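Local structure of phosphatase (Mycoplasma pneumoniae M129, 1T71) at residues Asp173-Pro187 / Thr194-Met206. The protein is a putative iron-dependent phosphatase or phosphodiesterase of the calcineurin-like superfamily, probably acting on 2',3'-cyclic nucleotides. Residues are numbered along the deposited sequence; the frame is centred on the assembly and turned at random.
Sequences DGYVTTIFGTHTHVP and TPKGSAYITDVGM. With FE (Fe (III) ion), chain C.
Strands 178-182 and 199-201 run side by side and parallel, their axes approaching to 4.8 Å and 13° off alignment, with Thr178, Ile179 and Phe180 paired to Ala199, Tyr200 and Ile201. Backbone bonds alternate from Ala199 N to Thr177 O, through Ile179 N to Ala199 O, to Gly181 N on Ile201 O. The bond from Ile201 N to Ile179 O is weak.

On one face of the sheet, Phe180 leans toward the neighbouring strand. Its CD1 lies 3.5 Å from Ile201 CG2, and its CE1 meets Ala199 CB. The rings of Phe9 and Phe248 pack edge-to-face with Phe180, tying this face to the other sheet of the fold. On the opposite face, Ile179 lies at the rim of the Tyr200 ring, with its CG2 3.7 Å from Tyr200 CD1. Helix 162-172 packs against both residues.

Before the strands, Thr194 OG1 donates to the syn side of Asp173 OD2 at 2.5 Å. It also accepts from Lys196 N in an ST turn, and from Ser198 N.

Beyond the strands, Asp203 reaches into the loop 183-185, which carries the metal ligands. With CG anti to the backbone N (chi1 -156°), its OD2 takes the N-H of Thr184 at 2.9 Å, from 20° out of the carboxylate plane. Its OD1 accepts from Gly205 N in an Asx turn. A water 2.7 Å from Asp203 OD1 accepts from His183 N and His185 N. Met206 SD sits obliquely against the His185 ring, 3.4 Å from CD2.

His183 ND1 binds iron at 2.2 Å, alongside Glu43 and Asn71; His185 serves the other iron. Asp203 is thus a second-shell carboxylate: it grips the backbone between two iron ligands, and its negative charge may polarise the N-H groups there.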
loop_
_atom_site.group_PDB
_atom_site.type_symbol
_atom_site.label_atom_id
_atom_site.label_comp_id
_atom_site.label_asym_id
_atom_site.label_seq_id
_atom_site.Cartn_x
_atom_site.Cartn_y
_atom_site.Cartn_z
ATOM N N ASP A 173 14.155 11.564 4.675
ATOM C CA ASP A 173 13.183 12.625 4.899
ATOM C C ASP A 173 13.031 13.719 3.840
ATOM O O ASP A 173 11.962 13.863 3.259
ATOM C CB ASP A 173 13.399 13.284 6.262
ATOM C CG ASP A 173 12.286 14.272 6.609
ATOM O OD1 ASP A 173 12.292 14.831 7.720
ATOM O OD2 ASP A 173 11.393 14.487 5.763
ATOM N N GLY A 174 14.059 14.500 3.566
ATOM C CA GLY A 174 13.846 15.546 2.577
ATOM C C GLY A 174 14.193 15.215 1.137
ATOM O O GLY A 174 13.909 15.999 0.236
ATOM N N TYR A 175 14.793 14.052 0.916
ATOM C CA TYR A 175 15.209 13.632 -0.417
ATOM C C TYR A 175 14.097 13.054 -1.276
ATOM O O TYR A 175 14.316 12.726 -2.443
ATOM C CB TYR A 175 16.346 12.622 -0.289
ATOM C CG TYR A 175 17.600 13.232 0.280
ATOM C CD1 TYR A 175 18.634 13.642 -0.557
ATOM C CD2 TYR A 175 17.739 13.441 1.653
ATOM C CE1 TYR A 175 19.780 14.246 -0.047
ATOM C CE2 TYR A 175 18.879 14.046 2.173
ATOM C CZ TYR A 175 19.895 14.447 1.315
ATOM O OH TYR A 175 21.019 15.061 1.813
ATOM N N VAL A 176 12.910 12.929 -0.696
ATOM C CA VAL A 176 11.756 12.389 -1.401
ATOM C C VAL A 176 10.499 13.157 -0.994
ATOM O O VAL A 176 10.506 13.880 0.004
ATOM C CB VAL A 176 11.608 10.871 -1.092
ATOM C CG1 VAL A 176 10.175 10.429 -1.215
ATOM C CG2 VAL A 176 12.476 10.069 -2.058
ATOM N N THR A 177 9.432 13.019 -1.775
ATOM C CA THR A 177 8.182 13.711 -1.484
ATOM C C THR A 177 7.412 13.018 -0.362
ATOM O O THR A 177 6.998 13.664 0.596
ATOM C CB THR A 177 7.276 13.782 -2.730
ATOM O OG1 THR A 177 8.022 14.304 -3.836
ATOM C CG2 THR A 177 6.077 14.683 -2.463
ATOM N N THR A 178 7.208 11.708 -0.482
ATOM C CA THR A 178 6.487 10.976 0.557
ATOM C C THR A 178 7.115 9.629 0.879
ATOM O O THR A 178 7.703 8.972 0.020
ATOM C CB THR A 178 4.999 10.718 0.185
ATOM O OG1 THR A 178 4.920 9.688 -0.806
ATOM C CG2 THR A 178 4.355 11.975 -0.365
ATOM N N ILE A 179 6.982 9.242 2.141
ATOM C CA ILE A 179 7.473 7.972 2.645
ATOM C C ILE A 179 6.267 7.357 3.352
ATOM O O ILE A 179 5.989 7.692 4.508
ATOM C CB ILE A 179 8.588 8.171 3.690
ATOM C CG1 ILE A 179 9.792 8.884 3.068
ATOM C CG2 ILE A 179 8.993 6.830 4.276
ATOM C CD1 ILE A 179 10.551 8.050 2.068
ATOM N N PHE A 180 5.535 6.488 2.659
ATOM C CA PHE A 180 4.363 5.848 3.258
ATOM C C PHE A 180 4.629 4.376 3.537
ATOM O O PHE A 180 4.956 3.614 2.622
ATOM C CB PHE A 180 3.136 5.952 2.341
ATOM C CG PHE A 180 2.634 7.357 2.122
ATOM C CD1 PHE A 180 2.807 8.343 3.092
ATOM C CD2 PHE A 180 1.928 7.677 0.962
ATOM C CE1 PHE A 180 2.284 9.625 2.911
ATOM C CE2 PHE A 180 1.400 8.958 0.772
ATOM C CZ PHE A 180 1.578 9.931 1.747
ATOM N N GLY A 181 4.499 3.978 4.798
ATOM C CA GLY A 181 4.706 2.585 5.148
ATOM C C GLY A 181 3.428 1.774 4.963
ATOM O O GLY A 181 2.323 2.292 5.129
ATOM N N THR A 182 3.581 0.505 4.600
ATOM C CA THR A 182 2.454 -0.412 4.407
ATOM C C THR A 182 2.892 -1.798 4.875
ATOM O O THR A 182 4.063 -1.990 5.212
ATOM C CB THR A 182 2.029 -0.508 2.911
ATOM O OG1 THR A 182 3.175 -0.795 2.093
ATOM C CG2 THR A 182 1.389 0.793 2.448
ATOM N N HIS A 183 1.942 -2.739 4.918
ATOM C CA HIS A 183 2.180 -4.140 5.305
ATOM C C HIS A 183 1.623 -4.604 6.654
ATOM O O HIS A 183 1.279 -5.777 6.783
ATOM C CB HIS A 183 3.680 -4.492 5.229
ATOM C CG HIS A 183 4.005 -5.897 5.648
ATOM N ND1 HIS A 183 3.673 -7.001 4.891
ATOM C CD2 HIS A 183 4.630 -6.375 6.752
ATOM C CE1 HIS A 183 4.074 -8.099 5.510
ATOM N NE2 HIS A 183 4.656 -7.746 6.643
ATOM N N THR A 184 1.509 -3.721 7.650
ATOM C CA THR A 184 0.964 -4.226 8.940
ATOM C C THR A 184 -0.570 -4.243 9.028
ATOM O O THR A 184 -1.129 -4.803 9.973
ATOM C CB THR A 184 1.551 -3.412 10.142
ATOM O OG1 THR A 184 1.084 -2.059 10.097
ATOM C CG2 THR A 184 3.084 -3.421 10.091
ATOM N N HIS A 185 -1.247 -3.638 8.054
ATOM C CA HIS A 185 -2.716 -3.627 8.019
ATOM C C HIS A 185 -3.412 -2.865 9.147
ATOM O O HIS A 185 -4.596 -3.091 9.413
ATOM C CB HIS A 185 -3.257 -5.058 8.023
ATOM C CG HIS A 185 -3.001 -5.817 6.760
ATOM N ND1 HIS A 185 -2.122 -5.383 5.790
ATOM C CD2 HIS A 185 -3.495 -6.999 6.316
ATOM C CE1 HIS A 185 -2.092 -6.261 4.806
ATOM N NE2 HIS A 185 -2.913 -7.251 5.099
ATOM N N VAL A 186 -2.680 -1.989 9.820
ATOM C CA VAL A 186 -3.237 -1.192 10.904
ATOM C C VAL A 186 -2.693 0.214 10.722
ATOM O O VAL A 186 -1.484 0.424 10.749
ATOM C CB VAL A 186 -2.805 -1.731 12.291
ATOM C CG1 VAL A 186 -3.198 -0.742 13.388
ATOM C CG2 VAL A 186 -3.456 -3.099 12.544
ATOM N N PRO A 187 -3.578 1.198 10.523
ATOM C CA PRO A 187 -3.084 2.563 10.342
ATOM C C PRO A 187 -2.458 3.120 11.620
ATOM O O PRO A 187 -2.896 2.797 12.722
ATOM C CB PRO A 187 -4.337 3.327 9.927
ATOM C CG PRO A 187 -5.404 2.654 10.738
ATOM C CD PRO A 187 -5.047 1.170 10.633
ATOM N N THR A 194 6.632 16.439 7.364
ATOM C CA THR A 194 7.843 16.422 8.184
ATOM C C THR A 194 8.500 17.799 8.258
ATOM O O THR A 194 8.166 18.694 7.483
ATOM C CB THR A 194 8.891 15.432 7.628
ATOM O OG1 THR A 194 9.418 15.944 6.399
ATOM C CG2 THR A 194 8.257 14.052 7.364
ATOM N N PRO A 195 9.444 17.982 9.198
ATOM C CA PRO A 195 10.146 19.261 9.354
ATOM C C PRO A 195 10.941 19.607 8.099
ATOM O O PRO A 195 11.412 20.741 7.956
ATOM C CB PRO A 195 11.068 19.013 10.549
ATOM C CG PRO A 195 10.317 17.997 11.353
ATOM C CD PRO A 195 9.807 17.054 10.284
ATOM N N LYS A 196 11.104 18.621 7.210
ATOM C CA LYS A 196 11.839 18.804 5.956
ATOM C C LYS A 196 10.913 18.980 4.753
ATOM O O LYS A 196 11.377 19.103 3.625
ATOM C CB LYS A 196 12.764 17.619 5.679
ATOM C CG LYS A 196 14.219 17.812 6.084
ATOM C CD LYS A 196 14.485 17.385 7.502
ATOM C CE LYS A 196 15.989 17.316 7.769
ATOM N NZ LYS A 196 16.685 16.392 6.831
ATOM N N GLY A 197 9.605 18.958 4.979
ATOM C CA GLY A 197 8.693 19.162 3.872
ATOM C C GLY A 197 8.166 17.943 3.147
ATOM O O GLY A 197 7.604 18.078 2.060
ATOM N N SER A 198 8.349 16.760 3.720
ATOM C CA SER A 198 7.835 15.544 3.101
ATOM C C SER A 198 6.609 15.089 3.870
ATOM O O SER A 198 6.224 15.694 4.870
ATOM C CB SER A 198 8.877 14.429 3.143
ATOM O OG SER A 198 10.018 14.776 2.390
ATOM N N ALA A 199 5.984 14.024 3.388
ATOM C CA ALA A 199 4.835 13.460 4.074
ATOM C C ALA A 199 5.304 12.095 4.573
ATOM O O ALA A 199 5.988 11.368 3.850
ATOM C CB ALA A 199 3.666 13.307 3.118
ATOM N N TYR A 200 4.965 11.759 5.814
ATOM C CA TYR A 200 5.354 10.471 6.387
ATOM C C TYR A 200 4.257 9.862 7.245
ATOM O O TYR A 200 3.465 10.579 7.856
ATOM C CB TYR A 200 6.595 10.609 7.278
ATOM C CG TYR A 200 6.926 9.327 8.031
ATOM C CD1 TYR A 200 7.502 8.240 7.375
ATOM C CD2 TYR A 200 6.617 9.184 9.385
ATOM C CE1 TYR A 200 7.762 7.048 8.039
ATOM C CE2 TYR A 200 6.872 7.983 10.067
ATOM C CZ TYR A 200 7.444 6.919 9.383
ATOM O OH TYR A 200 7.685 5.718 10.025
ATOM N N ILE A 201 4.228 8.533 7.286
ATOM C CA ILE A 201 3.292 7.787 8.116
ATOM C C ILE A 201 3.863 6.374 8.239
ATOM O O ILE A 201 4.246 5.756 7.241
ATOM C CB ILE A 201 1.850 7.767 7.522
ATOM C CG1 ILE A 201 0.890 7.152 8.543
ATOM C CG2 ILE A 201 1.815 6.997 6.218
ATOM C CD1 ILE A 201 -0.575 7.159 8.110
ATOM N N THR A 202 3.948 5.873 9.468
ATOM C CA THR A 202 4.506 4.547 9.703
ATOM C C THR A 202 3.748 3.470 8.936
ATOM O O THR A 202 4.364 2.577 8.359
ATOM C CB THR A 202 4.539 4.220 11.211
ATOM O OG1 THR A 202 5.429 5.136 11.860
ATOM C CG2 THR A 202 5.049 2.797 11.446
ATOM N N ASP A 203 2.419 3.555 8.932
ATOM C CA ASP A 203 1.603 2.602 8.182
ATOM C C ASP A 203 0.254 3.203 7.778
ATOM O O ASP A 203 -0.497 3.705 8.616
ATOM C CB ASP A 203 1.379 1.304 8.976
ATOM C CG ASP A 203 1.063 0.120 8.068
ATOM O OD1 ASP A 203 0.071 0.198 7.298
ATOM O OD2 ASP A 203 1.813 -0.885 8.110
ATOM N N VAL A 204 -0.043 3.149 6.483
ATOM C CA VAL A 204 -1.297 3.683 5.965
ATOM C C VAL A 204 -2.498 2.867 6.439
ATOM O O VAL A 204 -3.585 3.398 6.665
ATOM C CB VAL A 204 -1.298 3.692 4.423
ATOM C CG1 VAL A 204 -2.654 4.180 3.900
ATOM C CG2 VAL A 204 -0.175 4.575 3.911
ATOM N N GLY A 205 -2.302 1.569 6.600
ATOM C CA GLY A 205 -3.407 0.727 7.018
ATOM C C GLY A 205 -3.876 -0.134 5.861
ATOM O O GLY A 205 -3.227 -0.193 4.817
ATOM N N MET A 206 -5.025 -0.772 6.037
ATOM C CA MET A 206 -5.576 -1.674 5.035
ATOM C C MET A 206 -6.978 -1.300 4.546
ATOM O O MET A 206 -7.746 -0.632 5.247
ATOM C CB MET A 206 -5.605 -3.092 5.631
ATOM C CG MET A 206 -6.462 -4.115 4.902
ATOM S SD MET A 206 -6.635 -5.688 5.818
ATOM C CE MET A 206 -7.639 -5.159 7.189
HETATM FE FE FE C . 2.412 -7.439 3.135
HETATM O O HOH W 1 -0.635 -1.912 5.685
HETATM O O HOH W 2 -6.378 -1.156 8.488
#